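Local atomic coordinates of PrimPol AEP domain (PP-N190) (Cyanophage S-2L, PDB entry 6ZP9), a protein that probably synthesises primers and extends DNA in a cyanophage that replaces adenine with 2-aminoadenine, acting as the archaeo-eukaryotic primase (AEP) domain of its primase-polymerase. Residues Asp60-Gly65 against Gly166-Arg171. Residues are numbered along the deposited sequence; the frame is centred on the assembly and turned at random. Where two conformers were deposited one is given.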
loop_
_atom_site.group_PDB
_atom_site.type_symbol
_atom_site.label_atom_id
_atom_site.label_comp_id
_atom_site.label_asym_id
_atom_site.label_seq_id
_atom_site.Cartn_x
_atom_site.Cartn_y
_atom_site.Cartn_z
ATOM N N ASP A 60 -18.085 9.214 -3.045
ATOM C CA ASP A 60 -18.930 9.375 -1.865
ATOM C C ASP A 60 -18.112 9.369 -0.576
ATOM O O ASP A 60 -18.351 10.185 0.323
ATOM C CB ASP A 60 -19.975 8.262 -1.833
ATOM C CG ASP A 60 -21.103 8.545 -0.858
ATOM O OD1 ASP A 60 -21.331 9.732 -0.540
ATOM O OD2 ASP A 60 -21.773 7.585 -0.417
ATOM N N ALA A 61 -17.151 8.450 -0.457
ATOM C CA ALA A 61 -16.351 8.382 0.763
ATOM C C ALA A 61 -15.483 9.627 0.940
ATOM O O ALA A 61 -15.378 10.164 2.049
ATOM C CB ALA A 61 -15.482 7.121 0.748
ATOM N N VAL A 62 -14.852 10.101 -0.138
ATOM C CA VAL A 62 -13.957 11.251 -0.024
ATOM C C VAL A 62 -14.736 12.509 0.343
ATOM O O VAL A 62 -14.347 13.252 1.250
ATOM C CB VAL A 62 -13.158 11.450 -1.323
ATOM C CG1 VAL A 62 -12.420 12.787 -1.288
ATOM C CG2 VAL A 62 -12.177 10.290 -1.530
ATOM N N THR A 63 -15.848 12.772 -0.348
ATOM C CA THR A 63 -16.613 13.974 -0.011
ATOM C C THR A 63 -17.218 13.893 1.388
ATOM O O THR A 63 -17.393 14.927 2.039
ATOM C CB THR A 63 -17.716 14.228 -1.039
ATOM O OG1 THR A 63 -18.634 13.132 -1.031
ATOM C CG2 THR A 63 -17.141 14.380 -2.431
ATOM N N GLN A 64 -17.560 12.677 1.878
ATOM C CA GLN A 64 -18.053 12.542 3.246
ATOM C C GLN A 64 -16.959 12.771 4.278
ATOM O O GLN A 64 -17.265 13.129 5.420
ATOM C CB GLN A 64 -18.698 11.197 3.456
ATOM C CG GLN A 64 -20.162 11.161 3.097
ATOM C CD GLN A 64 -20.812 9.843 3.464
ATOM O OE1 GLN A 64 -20.738 9.390 4.617
ATOM N NE2 GLN A 64 -21.432 9.199 2.478
ATOM N N GLY A 65 -15.698 12.557 3.918
ATOM C CA GLY A 65 -14.603 12.875 4.816
ATOM C C GLY A 65 -13.716 11.710 5.213
ATOM O O GLY A 65 -12.927 11.849 6.147
ATOM N N GLY A 166 -4.023 9.122 -5.263
ATOM C CA GLY A 166 -5.041 9.923 -5.908
ATOM C C GLY A 166 -6.191 10.353 -5.031
ATOM O O GLY A 166 -7.114 11.012 -5.536
ATOM N N CYS A 167 -6.184 10.000 -3.742
ATOM C CA CYS A 167 -7.214 10.451 -2.813
ATOM C C CYS A 167 -6.588 11.313 -1.729
ATOM O O CYS A 167 -5.416 11.126 -1.382
ATOM C CB CYS A 167 -7.951 9.280 -2.148
ATOM S SG CYS A 167 -8.637 8.108 -3.330
ATOM N N PRO A 168 -7.348 12.247 -1.166
ATOM C CA PRO A 168 -6.771 13.159 -0.174
ATOM C C PRO A 168 -6.538 12.517 1.187
ATOM O O PRO A 168 -7.312 11.668 1.654
ATOM C CB PRO A 168 -7.808 14.284 -0.083
ATOM C CG PRO A 168 -9.081 13.673 -0.536
ATOM C CD PRO A 168 -8.715 12.641 -1.563
ATOM N N HIS A 169 -5.427 12.933 1.801
ATOM C CA HIS A 169 -5.190 12.807 3.232
ATOM C C HIS A 169 -6.059 13.856 3.914
ATOM O O HIS A 169 -5.804 15.055 3.784
ATOM C CB HIS A 169 -3.700 13.017 3.487
ATOM C CG HIS A 169 -3.289 12.981 4.923
ATOM N ND1 HIS A 169 -3.028 11.807 5.590
ATOM C CD2 HIS A 169 -3.038 13.978 5.804
ATOM C CE1 HIS A 169 -2.668 12.078 6.831
ATOM N NE2 HIS A 169 -2.660 13.389 6.986
ATOM N N GLN A 170 -7.112 13.415 4.607
ATOM C CA GLN A 170 -8.180 14.341 4.979
ATOM C C GLN A 170 -7.739 15.410 5.970
ATOM O O GLN A 170 -8.344 16.486 6.006
ATOM C CB GLN A 170 -9.367 13.569 5.546
ATOM C CG GLN A 170 -10.127 12.749 4.516
ATOM C CD GLN A 170 -10.993 13.593 3.592
ATOM O OE1 GLN A 170 -11.036 14.813 3.710
ATOM N NE2 GLN A 170 -11.721 12.936 2.691
ATOM N N ARG A 171 -6.701 15.150 6.760
ATOM C CA ARG A 171 -6.262 16.136 7.741
ATOM C C ARG A 171 -5.688 17.374 7.062
ATOM O O ARG A 171 -5.921 18.501 7.517
ATOM C CB ARG A 171 -5.232 15.515 8.694
ATOM C CG ARG A 171 -4.778 16.427 9.842
ATOM C CD ARG A 171 -3.703 15.746 10.699
ATOM N NE ARG A 171 -2.606 15.207 9.886
ATOM C CZ ARG A 171 -1.367 15.699 9.853
ATOM N NH1 ARG A 171 -1.044 16.753 10.588
ATOM N NH2 ARG A 171 -0.448 15.136 9.077
HETATM O O HOH W 1 -12.383 16.070 1.626
#
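Val62, in the last turn of helix 55-64, and Gly65, just past its end, face Cys167, Pro168 and Gln170 in the irregular loop after strand 161-163. The two backbones keep their distance, with the CA atoms of Gly65 and Gln170 6.6 Å apart. Gly65 ends the helix in a Schellman motif: its positive phi (120°) suits glycine, and its N bonds back to Ala61 O and, weakly, to Val62 O. Val62 CG1 reaches the CG corner of Pro168 at 3.5 Å, with CD close behind. CG2 of Val62 leans more loosely toward Cys167 CB. Gln170 CG lies 3.4 Å from Gly65 O. Beyond it the chain bends at chi2 (-74°), bringing NE2 to Val62 O. This 3.0 Å hydrogen bond lies in the carbonyl plane, on a lone pair. It is not straight (139°), and the stronger bond of NE2 goes to Phe66 O. A water donates to Gln170 OE1 (2.8 Å) and weakly to Val62 O. The backbone N-H of Gln170 donates to Asn67 OD1. The one amide nitrogen thus donates to two backbone carbonyls, joining what lies just beyond the adjacent ends of antiparallel strands 67-71 and 161-163.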